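Local coordinates for peridinin-chlorophyll A protein (Amphidinium carterae, PDB 2C9E), which binds peridinin and chlorophyll a and probably serves as a water-soluble antenna capturing solar energy in the blue-green range, at residues A13-A18 with K82-K87; A45-K50 with T114-S119; K72-A77 with G221-L226. All coordinates share one frame; numbering follows the deposited sequence.

Contact 1 of 3, residues A13-A18 with K82-K87. With PID (peridinin), chain F.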
loop_
_atom_site.group_PDB
_atom_site.type_symbol
_atom_site.label_atom_id
_atom_site.label_comp_id
_atom_site.label_asym_id
_atom_site.label_seq_id
_atom_site.Cartn_x
_atom_site.Cartn_y
_atom_site.Cartn_z
ATOM N N ALA A 13 -23.543 -4.272 9.751
ATOM C CA ALA A 13 -23.274 -5.674 9.897
ATOM C C ALA A 13 -21.853 -6.033 10.319
ATOM O O ALA A 13 -21.634 -7.069 10.977
ATOM C CB ALA A 13 -23.637 -6.393 8.570
ATOM N N THR A 14 -20.897 -5.169 9.962
ATOM C CA THR A 14 -19.496 -5.464 10.186
ATOM C C THR A 14 -18.797 -4.839 11.379
ATOM O O THR A 14 -17.801 -5.403 11.897
ATOM C CB THR A 14 -18.707 -5.123 8.925
ATOM O OG1 THR A 14 -18.983 -3.772 8.530
ATOM C CG2 THR A 14 -19.106 -6.036 7.799
ATOM N N TYR A 15 -19.322 -3.695 11.829
ATOM C CA TYR A 15 -18.726 -2.984 12.936
ATOM C C TYR A 15 -18.538 -3.883 14.138
ATOM O O TYR A 15 -17.464 -3.898 14.710
ATOM C CB TYR A 15 -19.564 -1.748 13.326
ATOM C CG TYR A 15 -18.828 -0.847 14.279
ATOM C CD1 TYR A 15 -17.859 0.056 13.814
ATOM C CD2 TYR A 15 -19.024 -0.948 15.663
ATOM C CE1 TYR A 15 -17.108 0.830 14.692
ATOM C CE2 TYR A 15 -18.269 -0.175 16.561
ATOM C CZ TYR A 15 -17.315 0.713 16.075
ATOM O OH TYR A 15 -16.567 1.471 16.964
ATOM N N PRO A 16 -19.564 -4.666 14.532
ATOM C CA PRO A 16 -19.397 -5.551 15.714
ATOM C C PRO A 16 -18.324 -6.620 15.520
ATOM O O PRO A 16 -17.679 -7.060 16.473
ATOM C CB PRO A 16 -20.802 -6.177 15.907
ATOM C CG PRO A 16 -21.718 -5.203 15.270
ATOM C CD PRO A 16 -20.942 -4.776 14.005
ATOM N N ILE A 17 -18.143 -7.073 14.285
ATOM C CA ILE A 17 -17.091 -8.061 14.011
ATOM C C ILE A 17 -15.744 -7.338 14.091
ATOM O O ILE A 17 -14.772 -7.858 14.651
ATOM C CB ILE A 17 -17.269 -8.672 12.591
ATOM C CG1 ILE A 17 -18.615 -9.424 12.545
ATOM C CG2 ILE A 17 -16.008 -9.524 12.217
ATOM C CD1 ILE A 17 -19.028 -9.985 11.152
ATOM N N ALA A 18 -15.692 -6.139 13.508
ATOM C CA ALA A 18 -14.485 -5.313 13.547
ATOM C C ALA A 18 -14.008 -5.066 15.006
ATOM O O ALA A 18 -12.791 -5.110 15.311
ATOM C CB ALA A 18 -14.771 -3.983 12.862
ATOM N N LYS A 82 -7.345 -0.917 21.114
ATOM C CA LYS A 82 -7.868 -1.789 20.058
ATOM C C LYS A 82 -7.759 -1.160 18.649
ATOM O O LYS A 82 -8.070 -1.816 17.646
ATOM C CB LYS A 82 -9.347 -2.110 20.351
ATOM C CG LYS A 82 -9.582 -3.204 21.403
ATOM C CD LYS A 82 -10.992 -3.144 22.001
ATOM C CE LYS A 82 -12.127 -3.292 20.971
ATOM N NZ LYS A 82 -13.411 -2.574 21.366
ATOM N N LEU A 83 -7.289 0.079 18.548
ATOM C CA LEU A 83 -7.205 0.762 17.236
ATOM C C LEU A 83 -8.558 0.703 16.528
ATOM O O LEU A 83 -8.640 0.559 15.317
ATOM C CB LEU A 83 -6.142 0.097 16.351
ATOM C CG LEU A 83 -4.725 0.183 16.938
ATOM C CD1 LEU A 83 -3.765 -0.554 16.042
ATOM C CD2 LEU A 83 -4.299 1.646 17.088
ATOM N N MET A 84 -9.625 0.860 17.294
ATOM C CA MET A 84 -10.962 0.747 16.755
ATOM C C MET A 84 -11.584 2.108 16.440
ATOM O O MET A 84 -11.779 2.949 17.333
ATOM C CB MET A 84 -11.795 -0.056 17.771
ATOM C CG MET A 84 -13.126 -0.603 17.294
ATOM S SD MET A 84 -12.968 -1.627 15.827
ATOM C CE MET A 84 -14.254 -0.859 14.822
ATOM N N ALA A 85 -11.891 2.337 15.165
ATOM C CA ALA A 85 -12.489 3.623 14.768
ATOM C C ALA A 85 -13.882 3.767 15.324
ATOM O O ALA A 85 -14.462 2.794 15.795
ATOM C CB ALA A 85 -12.556 3.745 13.226
ATOM N N SER A 86 -14.435 4.971 15.187
ATOM C CA SER A 86 -15.798 5.288 15.643
ATOM C C SER A 86 -16.800 4.678 14.641
ATOM O O SER A 86 -16.433 4.412 13.494
ATOM C CB SER A 86 -15.939 6.844 15.783
ATOM O OG SER A 86 -16.097 7.588 14.578
ATOM N N LYS A 87 -18.041 4.415 15.064
ATOM C CA LYS A 87 -19.016 3.844 14.132
ATOM C C LYS A 87 -19.187 4.844 12.970
ATOM O O LYS A 87 -19.422 4.485 11.807
ATOM C CB LYS A 87 -20.387 3.636 14.811
ATOM C CG LYS A 87 -20.491 2.495 15.833
ATOM C CD LYS A 87 -21.932 2.288 16.382
ATOM C CE LYS A 87 -22.020 1.064 17.310
ATOM N NZ LYS A 87 -23.417 0.811 17.795
HETATM C C1 PID F . -17.667 -7.144 -7.772
HETATM C C2 PID F . -18.235 -7.579 -9.128
HETATM C C3 PID F . -17.694 -6.673 -10.238
HETATM C C4 PID F . -18.151 -5.241 -9.946
HETATM C C5 PID F . -17.518 -4.652 -8.680
HETATM C C6 PID F . -17.371 -5.662 -7.524
HETATM C C7 PID F . -17.349 -5.094 -6.245
HETATM C C8 PID F . -16.389 -5.315 -5.255
HETATM C C9 PID F . -16.379 -4.708 -3.995
HETATM C C10 PID F . -17.285 -3.785 -3.485
HETATM C C11 PID F . -15.428 -4.836 -3.068
HETATM C C12 PID F . -15.695 -4.039 -2.027
HETATM C C13 PID F . -14.902 -3.910 -0.885
HETATM C C14 PID F . -15.137 -3.086 0.218
HETATM C C15 PID F . -14.222 -3.084 1.275
HETATM C C16 PID F . -14.304 -2.306 2.430
HETATM C C17 PID F . -13.327 -2.362 3.424
HETATM C C18 PID F . -13.384 -1.558 4.563
HETATM C C19 PID F . -12.423 -1.561 5.572
HETATM C C20 PID F . -12.555 -0.680 6.649
HETATM C C21 PID F . -11.654 -0.539 7.705
HETATM C C22 PID F . -11.900 0.412 8.697
HETATM C C23 PID F . -11.075 0.608 9.691
HETATM C C24 PID F . -10.196 0.837 10.633
HETATM C C25 PID F . -9.037 1.831 10.454
HETATM C C26 PID F . -7.722 1.077 10.680
HETATM C C27 PID F . -7.700 0.294 11.998
HETATM C C28 PID F . -8.903 -0.649 12.138
HETATM C C29 PID F . -10.238 0.086 11.965
HETATM C C30 PID F . -5.363 0.031 12.357
HETATM C C31 PID F . -4.108 -0.838 12.464
HETATM C CM1 PID F . -18.082 -8.048 -6.610
HETATM C CM2 PID F . -18.397 -3.464 -8.273
HETATM C CM3 PID F . -16.146 -4.108 -9.086
HETATM C CM4 PID F . -16.370 -2.179 0.271
HETATM C CM5 PID F . -10.377 -1.384 7.775
HETATM C CM6 PID F . -8.999 2.389 9.029
HETATM C CM7 PID F . -9.181 3.004 11.427
HETATM C CM8 PID F . -11.393 -0.920 11.984
HETATM O O1 PID F . -16.331 -6.632 -7.747
HETATM O O2 PID F . -18.215 -7.072 -11.510
HETATM O O3 PID F . -18.296 -3.375 -4.051
HETATM O O4 PID F . -16.862 -3.364 -2.255
HETATM O O5 PID F . -10.390 1.066 13.002
HETATM O O6 PID F . -6.535 -0.546 11.975
HETATM O O7 PID F . -5.317 1.216 12.681
#

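Contact 2 of 3, residues A45-K50 with T114-S119. With CLA (chlorophyll a), chain B.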
loop_
_atom_site.group_PDB
_atom_site.type_symbol
_atom_site.label_atom_id
_atom_site.label_comp_id
_atom_site.label_asym_id
_atom_site.label_seq_id
_atom_site.Cartn_x
_atom_site.Cartn_y
_atom_site.Cartn_z
ATOM N N ALA A 45 4.033 -11.331 -6.893
ATOM C CA ALA A 45 4.510 -10.108 -7.593
ATOM C C ALA A 45 3.516 -9.665 -8.695
ATOM O O ALA A 45 3.247 -8.446 -8.876
ATOM C CB ALA A 45 5.969 -10.363 -8.190
ATOM N N LEU A 46 2.949 -10.641 -9.417
ATOM C CA LEU A 46 1.941 -10.333 -10.443
ATOM C C LEU A 46 0.699 -9.736 -9.764
ATOM O O LEU A 46 0.092 -8.786 -10.276
ATOM C CB LEU A 46 1.517 -11.602 -11.197
ATOM C CG LEU A 46 0.396 -11.458 -12.231
ATOM C CD1 LEU A 46 0.715 -10.324 -13.267
ATOM C CD2 LEU A 46 0.267 -12.805 -12.970
ATOM N N ALA A 47 0.328 -10.268 -8.608
ATOM C CA ALA A 47 -0.840 -9.724 -7.905
ATOM C C ALA A 47 -0.641 -8.267 -7.575
ATOM O O ALA A 47 -1.538 -7.455 -7.697
ATOM C CB ALA A 47 -1.105 -10.505 -6.630
ATOM N N VAL A 48 0.551 -7.918 -7.135
ATOM C CA VAL A 48 0.807 -6.521 -6.776
ATOM C C VAL A 48 0.703 -5.656 -8.037
ATOM O O VAL A 48 0.174 -4.533 -7.994
ATOM C CB VAL A 48 2.165 -6.390 -6.151
ATOM C CG1 VAL A 48 2.608 -4.911 -6.114
ATOM C CG2 VAL A 48 2.116 -6.983 -4.795
ATOM N N GLU A 49 1.219 -6.187 -9.145
ATOM C CA GLU A 49 1.127 -5.497 -10.403
ATOM C C GLU A 49 -0.375 -5.252 -10.752
ATOM O O GLU A 49 -0.742 -4.190 -11.249
ATOM C CB GLU A 49 1.753 -6.340 -11.533
ATOM C CG GLU A 49 1.727 -5.633 -12.855
ATOM C CD GLU A 49 1.986 -6.545 -14.048
ATOM O OE1 GLU A 49 2.867 -7.422 -13.978
ATOM O OE2 GLU A 49 1.315 -6.352 -15.084
ATOM N N LYS A 50 -1.230 -6.232 -10.518
ATOM C CA LYS A 50 -2.651 -6.058 -10.844
ATOM C C LYS A 50 -3.281 -5.082 -9.880
ATOM O O LYS A 50 -4.136 -4.264 -10.245
ATOM C CB LYS A 50 -3.363 -7.425 -10.821
ATOM C CG LYS A 50 -2.854 -8.347 -11.939
ATOM C CD LYS A 50 -3.413 -9.714 -11.846
ATOM C CE LYS A 50 -3.367 -10.379 -13.196
ATOM N NZ LYS A 50 -3.910 -9.452 -14.285
ATOM N N THR A 114 -8.973 -13.379 -6.719
ATOM C CA THR A 114 -8.205 -14.610 -6.915
ATOM C C THR A 114 -6.755 -14.344 -7.302
ATOM O O THR A 114 -6.036 -15.270 -7.670
ATOM C CB THR A 114 -8.850 -15.475 -8.063
ATOM O OG1 THR A 114 -8.791 -14.746 -9.305
ATOM C CG2 THR A 114 -10.321 -15.733 -7.796
ATOM N N ALA A 115 -6.311 -13.104 -7.242
ATOM C CA ALA A 115 -4.951 -12.812 -7.644
ATOM C C ALA A 115 -3.833 -13.148 -6.652
ATOM O O ALA A 115 -2.770 -13.640 -7.047
ATOM C CB ALA A 115 -4.860 -11.357 -8.063
ATOM N N PHE A 116 -4.047 -12.914 -5.372
ATOM C CA PHE A 116 -2.991 -13.196 -4.390
ATOM C C PHE A 116 -2.883 -14.670 -3.983
ATOM O O PHE A 116 -3.868 -15.343 -3.845
ATOM C CB PHE A 116 -3.181 -12.321 -3.125
ATOM C CG PHE A 116 -2.764 -10.894 -3.335
ATOM C CD1 PHE A 116 -3.670 -9.951 -3.809
ATOM C CD2 PHE A 116 -1.428 -10.531 -3.187
ATOM C CE1 PHE A 116 -3.241 -8.664 -4.151
ATOM C CE2 PHE A 116 -0.985 -9.269 -3.520
ATOM C CZ PHE A 116 -1.871 -8.326 -4.006
ATOM N N PRO A 117 -1.663 -15.191 -3.823
ATOM C CA PRO A 117 -1.529 -16.605 -3.432
ATOM C C PRO A 117 -2.110 -17.023 -2.096
ATOM O O PRO A 117 -1.937 -16.344 -1.068
ATOM C CB PRO A 117 -0.017 -16.843 -3.467
ATOM C CG PRO A 117 0.553 -15.474 -3.272
ATOM C CD PRO A 117 -0.347 -14.649 -4.188
ATOM N N GLU A 118 -2.814 -18.144 -2.136
ATOM C CA GLU A 118 -3.419 -18.746 -0.965
ATOM C C GLU A 118 -4.292 -17.818 -0.131
ATOM O O GLU A 118 -4.314 -17.883 1.106
ATOM C CB GLU A 118 -2.330 -19.332 -0.097
ATOM C CG GLU A 118 -2.504 -20.802 0.091
ATOM C CD GLU A 118 -1.541 -21.618 -0.758
ATOM O OE1 GLU A 118 -0.356 -21.755 -0.336
ATOM O OE2 GLU A 118 -1.968 -22.108 -1.843
ATOM N N SER A 119 -5.025 -16.958 -0.801
ATOM C CA SER A 119 -5.891 -16.051 -0.064
ATOM C C SER A 119 -7.075 -16.845 0.521
ATOM O O SER A 119 -7.771 -16.346 1.401
ATOM C CB SER A 119 -6.370 -14.931 -0.976
ATOM O OG SER A 119 -7.290 -15.461 -1.893
HETATM MG MG CLA B . -8.463 -1.366 3.377
HETATM C CHA CLA B . -9.948 -4.193 1.809
HETATM C CHB CLA B . -7.821 -3.376 6.203
HETATM C CHC CLA B . -6.119 0.891 4.566
HETATM C CHD CLA B . -8.520 0.251 0.292
HETATM N NA CLA B . -8.791 -3.530 3.866
HETATM C C1A CLA B . -9.521 -4.454 3.105
HETATM C C2A CLA B . -9.779 -5.719 3.927
HETATM C C3A CLA B . -9.236 -5.387 5.327
HETATM C C4A CLA B . -8.549 -4.035 5.170
HETATM C CMA CLA B . -10.430 -5.325 6.361
HETATM C CAA CLA B . -9.071 -6.975 3.422
HETATM C CBA CLA B . -7.589 -6.733 3.237
HETATM C CGA CLA B . -6.838 -7.995 2.889
HETATM O O1A CLA B . -7.181 -8.650 1.898
HETATM O O2A CLA B . -5.809 -8.433 3.634
HETATM N NB CLA B . -7.307 -1.197 5.136
HETATM C C1B CLA B . -7.258 -2.101 6.181
HETATM C C2B CLA B . -6.529 -1.483 7.273
HETATM C C3B CLA B . -6.064 -0.275 6.832
HETATM C C4B CLA B . -6.458 -0.149 5.441
HETATM C CMB CLA B . -6.299 -2.010 8.712
HETATM C CAB CLA B . -5.376 0.581 7.815
HETATM C CBB CLA B . -4.972 1.885 7.497
HETATM N NC CLA B . -7.501 0.267 2.577
HETATM C C1C CLA B . -6.597 1.083 3.250
HETATM C C2C CLA B . -6.254 2.209 2.394
HETATM C C3C CLA B . -6.924 2.041 1.210
HETATM C C4C CLA B . -7.735 0.826 1.322
HETATM C CMC CLA B . -5.365 3.440 2.811
HETATM C CAC CLA B . -6.835 2.998 0.035
HETATM C CBC CLA B . -8.146 3.774 -0.134
HETATM N ND CLA B . -9.006 -1.829 1.449
HETATM C C1D CLA B . -9.130 -1.022 0.348
HETATM C C2D CLA B . -9.898 -1.693 -0.692
HETATM C C3D CLA B . -10.225 -2.902 -0.183
HETATM C C4D CLA B . -9.704 -2.973 1.148
HETATM C CMD CLA B . -10.291 -1.210 -2.092
HETATM C CAD CLA B . -10.886 -4.160 -0.439
HETATM O OBD CLA B . -11.684 -4.484 -1.326
HETATM C CBD CLA B . -10.469 -5.128 0.696
HETATM C CGD CLA B . -11.655 -5.927 1.170
HETATM O O1D CLA B . -12.369 -5.499 2.103
HETATM O O2D CLA B . -11.922 -7.117 0.559
HETATM C CED CLA B . -13.038 -7.888 0.856
HETATM C C1 CLA B . -4.924 -9.435 3.052
HETATM C C2 CLA B . -4.078 -8.796 2.067
HETATM C C3 CLA B . -3.979 -9.113 0.736
HETATM C C4 CLA B . -4.769 -10.248 0.116
HETATM C C5 CLA B . -3.056 -8.411 -0.232
HETATM C C6 CLA B . -2.243 -7.246 0.391
HETATM C C7 CLA B . -1.249 -6.681 -0.626
HETATM C C8 CLA B . -0.397 -5.547 -0.073
HETATM C C9 CLA B . -1.244 -4.286 0.185
HETATM C C10 CLA B . 0.787 -5.304 -1.007
HETATM C C11 CLA B . 1.819 -4.322 -0.453
HETATM C C12 CLA B . 3.041 -4.037 -1.381
HETATM C C13 CLA B . 4.025 -3.005 -0.766
HETATM C C14 CLA B . 5.066 -2.548 -1.768
HETATM C C15 CLA B . 4.713 -3.599 0.475
HETATM C C16 CLA B . 5.576 -2.607 1.227
HETATM C C17 CLA B . 6.095 -3.239 2.473
HETATM C C18 CLA B . 7.008 -2.346 3.327
HETATM C C19 CLA B . 8.337 -2.032 2.683
HETATM C C20 CLA B . 7.234 -2.985 4.669
HETATM O O HOH W 1 -10.128 -0.205 4.231
#

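Contact 3 of 3, residues K72-A77 with G221-L226. With MG (magnesium ion), chain L; PID (peridinin), chain F.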
loop_
_atom_site.group_PDB
_atom_site.type_symbol
_atom_site.label_atom_id
_atom_site.label_comp_id
_atom_site.label_asym_id
_atom_site.label_seq_id
_atom_site.Cartn_x
_atom_site.Cartn_y
_atom_site.Cartn_z
ATOM N N LYS A 72 -9.002 10.092 8.478
ATOM C CA LYS A 72 -9.858 10.615 9.502
ATOM C C LYS A 72 -10.238 9.513 10.485
ATOM O O LYS A 72 -10.379 9.764 11.694
ATOM C CB LYS A 72 -11.113 11.236 8.903
ATOM C CG LYS A 72 -12.084 11.766 9.960
ATOM C CD LYS A 72 -13.328 12.346 9.288
ATOM C CE LYS A 72 -14.275 12.997 10.315
ATOM N NZ LYS A 72 -13.460 13.860 11.220
ATOM N N ALA A 73 -10.381 8.285 9.997
ATOM C CA ALA A 73 -10.792 7.244 10.916
ATOM C C ALA A 73 -9.655 6.887 11.849
ATOM O O ALA A 73 -9.890 6.528 13.015
ATOM C CB ALA A 73 -11.292 6.025 10.153
ATOM N N LEU A 74 -8.425 7.008 11.365
ATOM C CA LEU A 74 -7.261 6.689 12.207
ATOM C C LEU A 74 -7.205 7.682 13.395
ATOM O O LEU A 74 -6.879 7.308 14.528
ATOM C CB LEU A 74 -5.964 6.740 11.377
ATOM C CG LEU A 74 -5.781 5.528 10.440
ATOM C CD1 LEU A 74 -4.629 5.784 9.484
ATOM C CD2 LEU A 74 -5.483 4.257 11.320
ATOM N N ASP A 75 -7.542 8.940 13.132
ATOM C CA ASP A 75 -7.586 9.947 14.199
ATOM C C ASP A 75 -8.356 9.423 15.436
ATOM O O ASP A 75 -7.954 9.685 16.561
ATOM C CB ASP A 75 -8.238 11.239 13.690
ATOM C CG ASP A 75 -7.341 12.021 12.709
ATOM O OD1 ASP A 75 -6.094 11.826 12.679
ATOM O OD2 ASP A 75 -7.882 12.869 11.965
ATOM N N SER A 76 -9.448 8.682 15.236
ATOM C CA SER A 76 -10.199 8.148 16.385
ATOM C C SER A 76 -9.699 6.771 16.846
ATOM O O SER A 76 -9.747 6.429 18.042
ATOM C CB SER A 76 -11.724 8.073 16.082
ATOM O OG SER A 76 -12.067 7.205 14.992
ATOM N N ALA A 77 -9.181 5.985 15.910
ATOM C CA ALA A 77 -8.724 4.651 16.238
ATOM C C ALA A 77 -7.458 4.646 17.045
ATOM O O ALA A 77 -7.332 3.900 18.010
ATOM C CB ALA A 77 -8.509 3.851 14.946
ATOM N N GLY A 221 1.943 5.908 12.496
ATOM C CA GLY A 221 2.829 5.933 11.346
ATOM C C GLY A 221 2.017 5.830 10.063
ATOM O O GLY A 221 2.250 6.557 9.095
ATOM N N ILE A 222 1.040 4.928 10.050
ATOM C CA ILE A 222 0.224 4.769 8.835
ATOM C C ILE A 222 -0.513 6.061 8.552
ATOM O O ILE A 222 -0.618 6.507 7.400
ATOM C CB ILE A 222 -0.834 3.668 8.984
ATOM C CG1 ILE A 222 -0.143 2.296 9.183
ATOM C CG2 ILE A 222 -1.796 3.706 7.774
ATOM C CD1 ILE A 222 0.803 1.889 8.019
ATOM N N ASP A 223 -1.054 6.642 9.618
ATOM C CA ASP A 223 -1.810 7.866 9.499
ATOM C C ASP A 223 -0.945 8.986 8.941
ATOM O O ASP A 223 -1.372 9.692 8.028
ATOM C CB ASP A 223 -2.370 8.270 10.859
ATOM C CG ASP A 223 -3.415 9.329 10.734
ATOM O OD1 ASP A 223 -3.933 9.447 9.604
ATOM O OD2 ASP A 223 -3.729 10.026 11.726
ATOM N N LYS A 224 0.268 9.151 9.481
ATOM C CA LYS A 224 1.155 10.204 8.989
ATOM C C LYS A 224 1.505 9.973 7.544
ATOM O O LYS A 224 1.702 10.934 6.782
ATOM C CB LYS A 224 2.442 10.268 9.833
ATOM C CG LYS A 224 2.336 11.175 11.113
ATOM C CD LYS A 224 3.605 11.101 11.917
ATOM C CE LYS A 224 3.562 12.040 13.123
ATOM N NZ LYS A 224 2.326 11.810 13.974
ATOM N N THR A 225 1.614 8.694 7.161
ATOM C CA THR A 225 1.964 8.352 5.781
ATOM C C THR A 225 0.820 8.735 4.837
ATOM O O THR A 225 1.034 9.256 3.734
ATOM C CB THR A 225 2.281 6.827 5.696
ATOM O OG1 THR A 225 3.406 6.544 6.528
ATOM C CG2 THR A 225 2.640 6.397 4.302
ATOM N N LEU A 226 -0.410 8.445 5.243
ATOM C CA LEU A 226 -1.535 8.806 4.416
ATOM C C LEU A 226 -1.588 10.345 4.311
ATOM O O LEU A 226 -1.780 10.885 3.254
ATOM C CB LEU A 226 -2.829 8.265 5.037
ATOM C CG LEU A 226 -2.958 6.749 5.046
ATOM C CD1 LEU A 226 -4.451 6.426 5.282
ATOM C CD2 LEU A 226 -2.438 6.141 3.698
HETATM MG MG MG L . -5.419 11.354 10.311
HETATM C C1 PID F . -17.667 -7.144 -7.772
HETATM C C2 PID F . -18.235 -7.579 -9.128
HETATM C C3 PID F . -17.694 -6.673 -10.238
HETATM C C4 PID F . -18.151 -5.241 -9.946
HETATM C C5 PID F . -17.518 -4.652 -8.680
HETATM C C6 PID F . -17.371 -5.662 -7.524
HETATM C C7 PID F . -17.349 -5.094 -6.245
HETATM C C8 PID F . -16.389 -5.315 -5.255
HETATM C C9 PID F . -16.379 -4.708 -3.995
HETATM C C10 PID F . -17.285 -3.785 -3.485
HETATM C C11 PID F . -15.428 -4.836 -3.068
HETATM C C12 PID F . -15.695 -4.039 -2.027
HETATM C C13 PID F . -14.902 -3.910 -0.885
HETATM C C14 PID F . -15.137 -3.086 0.218
HETATM C C15 PID F . -14.222 -3.084 1.275
HETATM C C16 PID F . -14.304 -2.306 2.430
HETATM C C17 PID F . -13.327 -2.362 3.424
HETATM C C18 PID F . -13.384 -1.558 4.563
HETATM C C19 PID F . -12.423 -1.561 5.572
HETATM C C20 PID F . -12.555 -0.680 6.649
HETATM C C21 PID F . -11.654 -0.539 7.705
HETATM C C22 PID F . -11.900 0.412 8.697
HETATM C C23 PID F . -11.075 0.608 9.691
HETATM C C24 PID F . -10.196 0.837 10.633
HETATM C C25 PID F . -9.037 1.831 10.454
HETATM C C26 PID F . -7.722 1.077 10.680
HETATM C C27 PID F . -7.700 0.294 11.998
HETATM C C28 PID F . -8.903 -0.649 12.138
HETATM C C29 PID F . -10.238 0.086 11.965
HETATM C C30 PID F . -5.363 0.031 12.357
HETATM C C31 PID F . -4.108 -0.838 12.464
HETATM C CM1 PID F . -18.082 -8.048 -6.610
HETATM C CM2 PID F . -18.397 -3.464 -8.273
HETATM C CM3 PID F . -16.146 -4.108 -9.086
HETATM C CM4 PID F . -16.370 -2.179 0.271
HETATM C CM5 PID F . -10.377 -1.384 7.775
HETATM C CM6 PID F . -8.999 2.389 9.029
HETATM C CM7 PID F . -9.181 3.004 11.427
HETATM C CM8 PID F . -11.393 -0.920 11.984
HETATM O O1 PID F . -16.331 -6.632 -7.747
HETATM O O2 PID F . -18.215 -7.072 -11.510
HETATM O O3 PID F . -18.296 -3.375 -4.051
HETATM O O4 PID F . -16.862 -3.364 -2.255
HETATM O O5 PID F . -10.390 1.066 13.002
HETATM O O6 PID F . -6.535 -0.546 11.975
HETATM O O7 PID F . -5.317 1.216 12.681
#

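Contact 1 of 3, residues A13-A18 with K82-K87
The Tyr15 ring meets Lys87 on one face and Ala85 at its edge. Lys87 CG stands 3.6 Å from the centroid of the Tyr15 ring and 13° off its normal, a CH-pi contact made by the stem of the lysine, whose extended chain crosses the tyrosine side chain at about a right angle. At the edge, in the ring plane, the Tyr15 hydroxyl donates to the backbone: OH lies 2.7 Å from Ala85 O, and the C=O...O angle of 155°, within the carbonyl plane, marks a well-directed bond. Tyr15 CG is anti to the backbone N of its own residue (chi1 -169°), which carries the ring from helix 2-18 across to the loop that precedes helix 87-102. Phe90 of that helix packs edge-to-face with Tyr15.

Met84 approaches obliquely. Its CE comes tightly against Tyr15 CE1 at 3.3 Å, while SD lies 5.4 Å from the ring centroid of Tyr15, a Met-aromatic contact. Bends at chi2 and chi3 also bring Met84 CE to 3.7 Å from the CB of Ala18, which also touches the galactolipid. Ser86 takes the N-cap position, its OG accepting from Asp89 N.

The same loop grips peridinin. The ring hydroxyl O5 donates to Leu83 O at 2.9 Å, and Ala85 N donates to the peridinin O5 over an equal 2.9 Å. Ala85 therefore binds in two directions, which suggests that one short run of peptide is held by Tyr15 through its carbonyl and by the acetate-bearing end ring of the carotenoid through its N-H.

Contact 2 of 3, residues A45-K50 with T114-S119
Ala47 presses its methyl group onto the face of the Phe116 ring, with CB 3.3 Å from the ring centroid and 11° off the normal. This is a CH-pi contact between helix 41-55 and the loop leading to helix 119-128 in the all-helical peridinin-chlorophyll protein fold. The opposite face is covered by the chlorophyll's phytyl chain, whose C5 sits 3.7 Å above the plane of the Phe116 ring, over its centre. The ring thus lies between protein methyl and pigment tail, which is likely to restrict its tilt. Other side-chain contacts are looser, among them Val48 CG2, which reaches Phe116 CE2 obliquely at 4.1 Å, and Ala47 CB, which lies 4.1 Å from Ala115 CB.

The small size of Ala47 matters to the geometry, since its CA is only 5.1 Å from the Ala115 CA. Phe116 CG is anti to its own carbonyl carbon (chi1 -76°), and the end of the ring comes nearer the helix than the direction of its CB would suggest.

One shell further out, Gln43 NE2 hydrogen-bonds Ala115 O and Tyr32 OH hydrogen-bonds Pro117 O, fixing the loop backbone before and after the phenylalanine. A type II turn from Phe116 to Ser119 then redirects the chain, with Glu118 at the N-cap position of the next helix. On the far side, Val48 touches Ile248 of helix 234-251 and another bound chlorophyll, so the packing reaches both chlorophylls. The phytyl chain continues along the phenylalanine, and its C7 lies 3.8 Å from Phe116 CZ.

Contact 3 of 3, residues K72-A77 with G221-L226
This is a metal-bridged antiparallel helix pairing, with Asp75 on helix 60-77 and Asp223 on helix 215-231 sharing one magnesium ion. The two helices belong to the two homologous family regions of the chain, so the contact joins its halves. The local axes make an angle of 156° and approach to 9.6 Å, and Leu74 faces Asp223 where the backbones are nearest.

Asp223 binds through both carboxylate oxygens, with OD1 2.5 Å and OD2 2.6 Å from the magnesium. Asp75 uses one oxygen, OD1, also 2.5 Å from the metal. The carboxylate planes are turned 67° apart and the side chains cross at about a right angle, which lets Asp75 OD1 sit 3.1 Å from Asp223 OD2. Such closeness between two anionic oxygens is probably tolerated because both bind the same cation, and Lys78 NZ, hydrogen-bonded to Asp223 OD2, is likely to add further compensation. Ser71, one turn before Asp75, completes the protein part of the site with its hydroxyl and carbonyl oxygens.

Next to the metal site lies an apolar layer. With CG anti to the carbonyl carbon (chi1 -75°), Leu74 sets its two methyls between Asp223 and the peridinin: CD1 rests 3.5 Å from Asp223 CA and also touches Ile222 CG2, whereas CD2 comes 3.3 Å from the acetate carbonyl O7 of peridinin. With an alanine here both methyls would be gone, and the gap opened between the two helices and beside the carotenoid would probably leave the acetate end and the Asp223 side chain less firmly packed. Ala77 CB adds a contact to peridinin methyl CM7.

Aspartates from two facing helices, joined by a serine, form a carboxylate-rich magnesium site, here clasping the halves of the pigment-filled protein.

How the contacts relate
Contact 1 lies farthest out, about 21 Å from the chain centre to its own centre and only partly buried; contacts 2 and 3 are buried, at about 13 and 14 Å, the two on opposite sides of the chain centre. Contacts 1 and 3 touch each other: Ser86 N lies 3.3 Å from Ser76 OG, a probable hydrogen bond, and both hold the same peridinin ring, one through backbone polar groups, the other through apolar side chains. Contact 2 touches neither, although its helix 41-55 directly precedes helix 60-77 of contact 3. Chemistry follows place: hydrogen bonds with aromatic packing in the peripheral loop, apolar packing around a chlorophyll tail, and metal coordination beside apolar packing between the two family regions.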